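Alpha-rhamnosidase (Dictyoglomus thermophilum, PDB 6I60) probably hydrolyses alpha-L-rhamnosides, releasing terminal non-reducing alpha-L-rhamnose, as a multidomain bacterial glycoside hydrolase. Local coordinates at residues 192-197 with 232-237; 379-384 with 422-427; 803-808 with 820-825. One frame throughout, in Å; residues are numbered along the deposited sequence.

Contact 1 of 3, residues 192-197 with 232-237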
loop_
_atom_site.group_PDB
_atom_site.type_symbol
_atom_site.label_atom_id
_atom_site.label_comp_id
_atom_site.label_asym_id
_atom_site.label_seq_id
_atom_site.Cartn_x
_atom_site.Cartn_y
_atom_site.Cartn_z
ATOM N N ALA A 192 -9.443 26.061 14.920
ATOM C CA ALA A 192 -8.332 26.510 14.094
ATOM C C ALA A 192 -7.926 25.399 13.141
ATOM O O ALA A 192 -7.852 24.231 13.531
ATOM C CB ALA A 192 -7.128 26.935 14.947
ATOM N N ARG A 193 -7.666 25.771 11.891
ATOM C CA ARG A 193 -7.255 24.829 10.864
ATOM C C ARG A 193 -6.062 25.389 10.106
ATOM O O ARG A 193 -5.891 26.606 9.991
ATOM C CB ARG A 193 -8.396 24.525 9.889
ATOM C CG ARG A 193 -9.580 23.821 10.526
ATOM C CD ARG A 193 -9.184 22.454 11.053
ATOM N NE ARG A 193 -10.343 21.687 11.496
ATOM C CZ ARG A 193 -10.822 21.709 12.734
ATOM N NH1 ARG A 193 -10.239 22.462 13.658
ATOM N NH2 ARG A 193 -11.882 20.978 13.050
ATOM N N VAL A 194 -5.240 24.483 9.583
ATOM C CA VAL A 194 -3.998 24.834 8.902
ATOM C C VAL A 194 -3.883 23.954 7.665
ATOM O O VAL A 194 -3.878 22.725 7.776
ATOM C CB VAL A 194 -2.775 24.657 9.821
ATOM C CG1 VAL A 194 -1.531 24.361 9.017
ATOM C CG2 VAL A 194 -2.568 25.900 10.666
ATOM N N TYR A 195 -3.810 24.578 6.491
ATOM C CA TYR A 195 -3.804 23.872 5.210
ATOM C C TYR A 195 -2.472 24.158 4.525
ATOM O O TYR A 195 -2.309 25.199 3.883
ATOM C CB TYR A 195 -4.985 24.297 4.340
ATOM C CG TYR A 195 -6.318 24.329 5.061
ATOM C CD1 TYR A 195 -6.682 25.417 5.845
ATOM C CD2 TYR A 195 -7.216 23.276 4.949
ATOM C CE1 TYR A 195 -7.898 25.451 6.505
ATOM C CE2 TYR A 195 -8.437 23.303 5.603
ATOM C CZ TYR A 195 -8.772 24.391 6.380
ATOM O OH TYR A 195 -9.984 24.416 7.031
ATOM N N ILE A 196 -1.528 23.228 4.651
ATOM C CA ILE A 196 -0.151 23.429 4.213
ATOM C C ILE A 196 0.193 22.405 3.141
ATOM O O ILE A 196 -0.266 21.259 3.188
ATOM C CB ILE A 196 0.831 23.332 5.401
ATOM C CG1 ILE A 196 2.281 23.460 4.930
ATOM C CG2 ILE A 196 0.607 22.042 6.181
ATOM C CD1 ILE A 196 3.253 23.817 6.030
ATOM N N ALA A 197 0.994 22.835 2.164
ATOM C CA ALA A 197 1.595 21.952 1.162
ATOM C C ALA A 197 3.044 22.410 1.003
ATOM O O ALA A 197 3.340 23.313 0.215
ATOM C CB ALA A 197 0.837 21.990 -0.159
ATOM N N TYR A 232 -4.429 20.339 9.182
ATOM C CA TYR A 232 -4.203 19.983 10.572
ATOM C C TYR A 232 -5.157 20.753 11.476
ATOM O O TYR A 232 -5.591 21.863 11.151
ATOM C CB TYR A 232 -2.757 20.268 10.988
ATOM C CG TYR A 232 -1.741 19.361 10.339
ATOM C CD1 TYR A 232 -1.616 18.033 10.729
ATOM C CD2 TYR A 232 -0.899 19.832 9.341
ATOM C CE1 TYR A 232 -0.685 17.199 10.138
ATOM C CE2 TYR A 232 0.036 19.007 8.746
ATOM C CZ TYR A 232 0.140 17.692 9.148
ATOM O OH TYR A 232 1.070 16.868 8.555
ATOM N N ASP A 233 -5.481 20.147 12.615
ATOM C CA ASP A 233 -6.305 20.777 13.640
ATOM C C ASP A 233 -5.373 21.378 14.683
ATOM O O ASP A 233 -4.754 20.652 15.467
ATOM C CB ASP A 233 -7.265 19.769 14.267
ATOM C CG ASP A 233 -7.819 20.240 15.599
ATOM O OD1 ASP A 233 -8.260 21.406 15.686
ATOM O OD2 ASP A 233 -7.811 19.446 16.562
ATOM N N VAL A 234 -5.269 22.704 14.689
ATOM C CA VAL A 234 -4.361 23.398 15.594
ATOM C C VAL A 234 -5.163 24.283 16.536
ATOM O O VAL A 234 -4.696 25.347 16.954
ATOM C CB VAL A 234 -3.320 24.221 14.813
ATOM C CG1 VAL A 234 -2.393 23.298 14.044
ATOM C CG2 VAL A 234 -4.012 25.195 13.868
ATOM N N SER A 235 -6.378 23.845 16.875
ATOM C CA SER A 235 -7.222 24.617 17.780
ATOM C C SER A 235 -6.539 24.819 19.126
ATOM O O SER A 235 -6.255 25.951 19.533
ATOM C CB SER A 235 -8.573 23.922 17.955
ATOM O OG SER A 235 -9.288 23.890 16.734
ATOM N N LYS A 236 -6.240 23.724 19.825
ATOM C CA LYS A 236 -5.634 23.816 21.148
ATOM C C LYS A 236 -4.141 24.101 21.051
ATOM O O LYS A 236 -3.348 23.569 21.835
ATOM C CB LYS A 236 -5.877 22.527 21.940
ATOM C CG LYS A 236 -7.336 22.271 22.303
ATOM C CD LYS A 236 -8.054 23.555 22.693
ATOM C CE LYS A 236 -8.773 23.402 24.024
ATOM N NZ LYS A 236 -8.683 24.640 24.847
ATOM N N ASN A 237 -3.751 24.937 20.088
ATOM C CA ASN A 237 -2.362 25.352 19.943
ATOM C C ASN A 237 -2.233 26.854 19.723
ATOM O O ASN A 237 -1.126 27.327 19.440
ATOM C CB ASN A 237 -1.691 24.613 18.776
ATOM C CG ASN A 237 -1.318 23.186 19.121
ATOM O OD1 ASN A 237 -1.599 22.260 18.362
ATOM N ND2 ASN A 237 -0.668 23.003 20.266
#
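Val234 lays its CG2 methyl against two side chains of the facing strand, 3.6 Å from CG2 of Val194 and touching CB of Ala192 as well. Its chi1 of -67° sets that methyl between the backbone N and the carbonyl carbon, turned to the strand it packs on. The strands run antiparallel: Val194 and Tyr232 form a hydrogen-bonded pair, with Tyr232 N 2.8 Å from Val194 O. Further along, CG2 of Ile196 meets the Tyr232 ring at its edge, 4.0 Å from CE2.

On the other face, Arg193 NH1 makes a salt bridge of 3.0 Å to Asp233 OD1, the guanidinium and carboxylate planes 69° apart. NH1 also donates to Ala192 O, which Val234 N reaches from the opposite face of the carbonyl plane. Where the strand of Tyr232 ends, Ser235 takes over: its OG accepts from Ala192 N at 2.8 Å and donates to Asp233 OD1, tying the turn to the backbone of Ala192. The guanidinium has a second carboxylate in Glu136, through NH2.

Strand 189-199 is the middle one of a five-stranded sheet in the alpha-L-rhamnosidase N-terminal domain, between 226-233 and 264-273; strand 201-206 covers the face carrying Val194, Ile196 and Tyr232.

Contact 2 of 3, residues 379-384 with 422-427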
loop_
_atom_site.group_PDB
_atom_site.type_symbol
_atom_site.label_atom_id
_atom_site.label_comp_id
_atom_site.label_asym_id
_atom_site.label_seq_id
_atom_site.Cartn_x
_atom_site.Cartn_y
_atom_site.Cartn_z
ATOM N N LYS A 379 21.682 9.050 20.776
ATOM C CA LYS A 379 21.856 9.820 22.002
ATOM C C LYS A 379 23.348 10.040 22.207
ATOM O O LYS A 379 24.122 9.077 22.221
ATOM C CB LYS A 379 21.241 9.099 23.202
ATOM C CG LYS A 379 19.768 8.754 23.045
ATOM C CD LYS A 379 19.240 8.027 24.277
ATOM C CE LYS A 379 17.766 7.679 24.132
ATOM N NZ LYS A 379 17.500 6.242 24.421
ATOM N N VAL A 380 23.752 11.300 22.347
ATOM C CA VAL A 380 25.160 11.647 22.477
ATOM C C VAL A 380 25.365 12.446 23.757
ATOM O O VAL A 380 24.462 13.141 24.235
ATOM C CB VAL A 380 25.675 12.431 21.247
ATOM C CG1 VAL A 380 25.155 11.805 19.963
ATOM C CG2 VAL A 380 25.269 13.891 21.328
ATOM N N ARG A 381 26.566 12.321 24.323
ATOM C CA ARG A 381 26.975 13.079 25.507
ATOM C C ARG A 381 28.417 13.514 25.265
ATOM O O ARG A 381 29.339 12.701 25.376
ATOM C CB ARG A 381 26.850 12.253 26.781
ATOM C CG ARG A 381 25.444 11.763 27.085
ATOM C CD ARG A 381 25.475 10.555 28.007
ATOM N NE ARG A 381 24.708 9.437 27.469
ATOM C CZ ARG A 381 23.461 9.147 27.824
ATOM N NH1 ARG A 381 22.836 9.895 28.724
ATOM N NH2 ARG A 381 22.839 8.110 27.281
ATOM N N THR A 382 28.608 14.783 24.936
ATOM C CA THR A 382 29.930 15.202 24.485
ATOM C C THR A 382 30.472 16.422 25.215
ATOM O O THR A 382 31.674 16.469 25.494
ATOM C CB THR A 382 29.900 15.480 22.973
ATOM O OG1 THR A 382 31.079 16.200 22.592
ATOM C CG2 THR A 382 28.668 16.292 22.604
ATOM N N ASN A 383 29.628 17.419 25.500
ATOM C CA ASN A 383 30.031 18.677 26.127
ATOM C C ASN A 383 30.934 19.512 25.221
ATOM O O ASN A 383 30.906 20.745 25.284
ATOM C CB ASN A 383 30.718 18.425 27.474
ATOM C CG ASN A 383 29.800 18.678 28.650
ATOM O OD1 ASN A 383 28.741 19.289 28.505
ATOM N ND2 ASN A 383 30.203 18.211 29.828
ATOM N N GLU A 384 31.734 18.863 24.378
ATOM C CA GLU A 384 32.569 19.555 23.406
ATOM C C GLU A 384 31.778 19.776 22.122
ATOM O O GLU A 384 31.138 18.851 21.613
ATOM C CB GLU A 384 33.842 18.759 23.117
ATOM N N GLU A 422 26.048 20.220 24.706
ATOM C CA GLU A 422 25.152 20.560 25.802
ATOM C C GLU A 422 25.036 19.439 26.828
ATOM O O GLU A 422 24.084 19.427 27.618
ATOM C CB GLU A 422 23.770 20.922 25.258
ATOM C CG GLU A 422 23.805 21.706 23.955
ATOM C CD GLU A 422 22.696 22.736 23.866
ATOM O OE1 GLU A 422 23.006 23.937 23.711
ATOM O OE2 GLU A 422 21.512 22.344 23.950
ATOM N N GLY A 423 25.979 18.497 26.831
ATOM C CA GLY A 423 25.979 17.379 27.745
ATOM C C GLY A 423 25.081 16.224 27.341
ATOM O O GLY A 423 25.388 15.072 27.663
ATOM N N TYR A 424 23.977 16.501 26.653
ATOM C CA TYR A 424 23.086 15.446 26.175
ATOM C C TYR A 424 22.319 15.973 24.975
ATOM O O TYR A 424 21.656 17.011 25.074
ATOM C CB TYR A 424 22.122 14.991 27.274
ATOM C CG TYR A 424 21.117 13.963 26.805
ATOM C CD1 TYR A 424 21.472 12.628 26.669
ATOM C CD2 TYR A 424 19.813 14.329 26.488
ATOM C CE1 TYR A 424 20.559 11.685 26.236
ATOM C CE2 TYR A 424 18.894 13.393 26.053
ATOM C CZ TYR A 424 19.275 12.073 25.931
ATOM O OH TYR A 424 18.366 11.134 25.501
ATOM N N GLU A 425 22.407 15.266 23.848
ATOM C CA GLU A 425 21.708 15.656 22.634
ATOM C C GLU A 425 21.116 14.422 21.966
ATOM O O GLU A 425 21.614 13.306 22.133
ATOM C CB GLU A 425 22.638 16.384 21.648
ATOM C CG GLU A 425 23.235 17.681 22.177
ATOM C CD GLU A 425 24.622 17.954 21.622
ATOM O OE1 GLU A 425 24.752 18.096 20.388
ATOM O OE2 GLU A 425 25.581 18.024 22.420
ATOM N N GLU A 426 20.042 14.640 21.210
ATOM C CA GLU A 426 19.402 13.597 20.423
ATOM C C GLU A 426 19.210 14.092 18.997
ATOM O O GLU A 426 19.006 15.286 18.763
ATOM C CB GLU A 426 18.048 13.185 21.016
ATOM C CG GLU A 426 18.126 12.604 22.416
ATOM C CD GLU A 426 16.767 12.210 22.952
ATOM O OE1 GLU A 426 16.668 11.873 24.151
ATOM O OE2 GLU A 426 15.793 12.241 22.171
ATOM N N TYR A 427 19.277 13.166 18.044
ATOM C CA TYR A 427 19.115 13.530 16.643
ATOM C C TYR A 427 18.432 12.405 15.880
ATOM O O TYR A 427 18.801 11.235 16.029
ATOM C CB TYR A 427 20.465 13.850 15.991
ATOM C CG TYR A 427 20.411 13.806 14.480
ATOM C CD1 TYR A 427 19.688 14.752 13.766
ATOM C CD2 TYR A 427 21.068 12.811 13.770
ATOM C CE1 TYR A 427 19.627 14.713 12.389
ATOM C CE2 TYR A 427 21.013 12.767 12.391
ATOM C CZ TYR A 427 20.292 13.721 11.705
ATOM O OH TYR A 427 20.232 13.684 10.332
HETATM O O HOH W 1 25.890 16.084 24.344
#
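Tyr424, Glu425 and Gly423 bury the most surface in this antiparallel contact, at the margin of a four-stranded sheet in the concanavalin-like domain; of the three, Glu425 is in the strand, Tyr424 and Gly423 lying in the loop that leads into it. Strand 425-427 is the outermost strand, laid against 375-380. Val380 and Glu425 form a hydrogen-bonded pair, with Val380 N 2.9 Å from Glu425 O and nearly straight at 170°; Glu425 N answers to Val380 O.

The Tyr424 ring is flanked by two long side chains that run out along it. Lys379 passes with CD 3.5 Å from Tyr424 OH, before its NZ goes on to a salt bridge with Glu454. Arg381 brings its NH1 3.7 Å from Tyr424 CD1, its guanidinium turned 46° from the ring plane, while NH2 pairs with Asp452. Beyond the regular pairing, Gly423 O receives a CA-H...O contact from Arg381 CA.

On the opposite face of the strand, Glu425 CB packs on Val380 CG2 at 3.6 Å. The chain then bends at chi2 (148°), bringing the carboxylate back over the loop, where OE2 accepts from Glu422 N and OE1 from the hydroxyl of Tyr417. An alanine here would lose the carboxylate, and Glu422 N and the Tyr417 hydroxyl would probably be left without this acceptor, the loop before the strand less firmly held. One water spans the two segments: it donates to Glu425 OE2 at 2.7 Å and to Val380 O, and accepts from Thr382 N at 3.1 Å.

Contact 3 of 3, residues 803-808 with 820-825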
loop_
_atom_site.group_PDB
_atom_site.type_symbol
_atom_site.label_atom_id
_atom_site.label_comp_id
_atom_site.label_asym_id
_atom_site.label_seq_id
_atom_site.Cartn_x
_atom_site.Cartn_y
_atom_site.Cartn_z
ATOM N N LEU A 803 12.289 -10.142 1.445
ATOM C CA LEU A 803 12.375 -10.888 0.200
ATOM C C LEU A 803 13.406 -10.250 -0.721
ATOM O O LEU A 803 13.577 -9.028 -0.740
ATOM C CB LEU A 803 11.012 -10.956 -0.495
ATOM C CG LEU A 803 10.323 -12.322 -0.423
ATOM C CD1 LEU A 803 10.080 -12.732 1.018
ATOM C CD2 LEU A 803 9.021 -12.309 -1.204
ATOM N N TRP A 804 14.098 -11.093 -1.481
ATOM C CA TRP A 804 15.154 -10.646 -2.374
ATOM C C TRP A 804 14.591 -10.238 -3.730
ATOM O O TRP A 804 13.485 -10.624 -4.117
ATOM C CB TRP A 804 16.197 -11.744 -2.578
ATOM C CG TRP A 804 17.005 -12.051 -1.367
ATOM C CD1 TRP A 804 17.088 -11.312 -0.226
ATOM C CD2 TRP A 804 17.848 -13.191 -1.171
ATOM N NE1 TRP A 804 17.933 -11.919 0.670
ATOM C CE2 TRP A 804 18.414 -13.076 0.114
ATOM C CE3 TRP A 804 18.180 -14.299 -1.959
ATOM C CZ2 TRP A 804 19.292 -14.026 0.631
ATOM C CZ3 TRP A 804 19.054 -15.240 -1.444
ATOM C CH2 TRP A 804 19.600 -15.096 -0.162
ATOM N N GLU A 805 15.385 -9.452 -4.457
ATOM C CA GLU A 805 15.055 -9.126 -5.838
ATOM C C GLU A 805 15.316 -10.302 -6.770
ATOM O O GLU A 805 14.568 -10.505 -7.732
ATOM C CB GLU A 805 15.855 -7.901 -6.287
ATOM C CG GLU A 805 15.684 -7.527 -7.749
ATOM C CD GLU A 805 16.344 -6.206 -8.090
ATOM O OE1 GLU A 805 17.159 -5.722 -7.277
ATOM O OE2 GLU A 805 16.045 -5.649 -9.168
ATOM N N ARG A 806 16.351 -11.092 -6.493
ATOM C CA ARG A 806 16.730 -12.224 -7.324
ATOM C C ARG A 806 16.762 -13.500 -6.494
ATOM O O ARG A 806 16.960 -13.464 -5.275
ATOM C CB ARG A 806 18.097 -11.996 -7.973
ATOM C CG ARG A 806 18.405 -10.536 -8.252
ATOM C CD ARG A 806 17.936 -10.139 -9.638
ATOM N NE ARG A 806 18.269 -11.164 -10.621
ATOM C CZ ARG A 806 19.438 -11.245 -11.247
ATOM N NH1 ARG A 806 20.390 -10.355 -11.002
ATOM N NH2 ARG A 806 19.652 -12.218 -12.121
ATOM N N TRP A 807 16.563 -14.635 -7.172
ATOM C CA TRP A 807 16.621 -15.923 -6.488
ATOM C C TRP A 807 18.026 -16.212 -5.975
ATOM O O TRP A 807 18.191 -16.770 -4.884
ATOM C CB TRP A 807 16.156 -17.036 -7.427
ATOM C CG TRP A 807 14.726 -16.919 -7.875
ATOM C CD1 TRP A 807 14.282 -16.566 -9.116
ATOM C CD2 TRP A 807 13.555 -17.173 -7.088
ATOM N NE1 TRP A 807 12.909 -16.577 -9.150
ATOM C CE2 TRP A 807 12.437 -16.946 -7.918
ATOM C CE3 TRP A 807 13.342 -17.565 -5.763
ATOM C CZ2 TRP A 807 11.128 -17.099 -7.467
ATOM C CZ3 TRP A 807 12.038 -17.716 -5.315
ATOM C CH2 TRP A 807 10.949 -17.483 -6.165
ATOM N N GLU A 808 19.045 -15.838 -6.741
ATOM C CA GLU A 808 20.424 -16.104 -6.362
ATOM C C GLU A 808 20.879 -15.141 -5.276
ATOM O O GLU A 808 20.482 -13.972 -5.255
ATOM C CB GLU A 808 21.343 -15.984 -7.578
ATOM C CG GLU A 808 20.951 -16.877 -8.743
ATOM C CD GLU A 808 19.938 -16.227 -9.669
ATOM O OE1 GLU A 808 19.960 -14.985 -9.807
ATOM O OE2 GLU A 808 19.118 -16.960 -10.259
ATOM N N HIS A 820 12.891 -6.568 -1.859
ATOM C CA HIS A 820 11.929 -6.406 -2.936
ATOM C C HIS A 820 10.602 -7.061 -2.572
ATOM O O HIS A 820 10.526 -7.935 -1.705
ATOM C CB HIS A 820 12.465 -6.996 -4.242
ATOM C CG HIS A 820 13.190 -6.003 -5.096
ATOM N ND1 HIS A 820 14.210 -5.212 -4.612
ATOM C CD2 HIS A 820 13.036 -5.664 -6.398
ATOM C CE1 HIS A 820 14.659 -4.436 -5.583
ATOM N NE2 HIS A 820 13.962 -4.688 -6.676
ATOM N N ILE A 821 9.550 -6.625 -3.258
ATOM C CA ILE A 821 8.191 -7.070 -2.971
ATOM C C ILE A 821 7.531 -7.761 -4.155
ATOM O O ILE A 821 6.439 -8.327 -3.991
ATOM C CB ILE A 821 7.316 -5.892 -2.484
ATOM C CG1 ILE A 821 6.034 -6.385 -1.802
ATOM C CG2 ILE A 821 7.007 -4.942 -3.633
ATOM C CD1 ILE A 821 6.243 -7.558 -0.871
ATOM N N MET A 822 8.158 -7.761 -5.335
ATOM C CA MET A 822 7.511 -8.329 -6.515
ATOM C C MET A 822 7.257 -9.824 -6.351
ATOM O O MET A 822 6.229 -10.339 -6.806
ATOM C CB MET A 822 8.357 -8.060 -7.758
ATOM C CG MET A 822 9.855 -8.176 -7.530
ATOM S SD MET A 822 10.807 -7.599 -8.949
ATOM C CE MET A 822 12.293 -8.583 -8.790
ATOM N N PHE A 823 8.175 -10.535 -5.699
ATOM C CA PHE A 823 8.013 -11.969 -5.490
ATOM C C PHE A 823 7.128 -12.306 -4.295
ATOM O O PHE A 823 6.982 -13.490 -3.973
ATOM C CB PHE A 823 9.383 -12.635 -5.316
ATOM C CG PHE A 823 10.080 -12.945 -6.614
ATOM C CD1 PHE A 823 9.512 -13.814 -7.531
ATOM C CD2 PHE A 823 11.304 -12.367 -6.915
ATOM C CE1 PHE A 823 10.151 -14.100 -8.725
ATOM C CE2 PHE A 823 11.946 -12.649 -8.107
ATOM C CZ PHE A 823 11.370 -13.519 -9.012
ATOM N N GLY A 824 6.532 -11.310 -3.638
ATOM C CA GLY A 824 5.728 -11.522 -2.451
ATOM C C GLY A 824 4.313 -11.997 -2.680
ATOM O O GLY A 824 3.545 -12.104 -1.720
ATOM N N SER A 825 3.937 -12.296 -3.926
ATOM C CA SER A 825 2.576 -12.724 -4.225
ATOM C C SER A 825 2.227 -14.079 -3.622
ATOM O O SER A 825 1.050 -14.455 -3.635
ATOM C CB SER A 825 2.363 -12.770 -5.738
ATOM O OG SER A 825 3.513 -13.264 -6.404
HETATM O O HOH W 2 11.000 -7.622 0.789
HETATM O O HOH W 3 10.594 -9.926 -3.975
#
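Glu805 stretches out along the imidazole of His820, its carboxylate stacked on the ring with the planes 17° apart. CB of Glu805 sits almost squarely over the ring, 3.4 Å from the centroid of His820, in a CH-pi contact. With CG anti to the backbone N (chi1 175°) and the chain extended beyond it, the acid runs along that ring face. The polar ends are held elsewhere: Glu805 OE1 by Arg500, His820 ND1 by Ser817 OG. A bound triethylene glycol, probably from the crystallisation liquor, lies beside Glu805.

Trp807 and Phe823 make a second pairing, edge-to-face. The edge of the indole is directed at the Phe823 face, with the six-membered ring centroid of Trp807 4.5 Å from that of Phe823 and the planes at 52°. Glu805 O lies in the Phe823 plane, at its rim.

At the backbone, His820 N donates to Leu803 O at 2.8 Å, and one water bridges Trp804 O to Phe823 N. Leu803 CD2 rests on Gly824 CA. Both segments are irregular, connecting helices 792-797 and 826-835 of the six-hairpin glycosidase domain, this family's (alpha/alpha)6 barrel; helix 761-773 packs on Met822 and Phe823, helix 792-797 on Trp807 and Phe823, and helix 473-488 on Leu803.

Overall arrangement
The three contacts follow one another along the chain, each closing before the next opens, and each falls in a different domain. Contact 1 belongs to the alpha-L-rhamnosidase N-terminal domain, contact 2 to the concanavalin-like domain and contact 3 to the six-hairpin glycosidase domain. Centre to centre, contacts 1 and 2 are about 33 Å apart, while contact 3 lies about 42 Å from contact 1 and about 41 Å from contact 2; none touches another. Contacts 1 and 2 each pair neighbouring strands of one sheet, the two sheets being separate, whereas contact 3 links loop segments among helices. Contacts 1 and 3 lie on opposite sides of the chain's centre; the three sample separate parts of a multidomain enzyme.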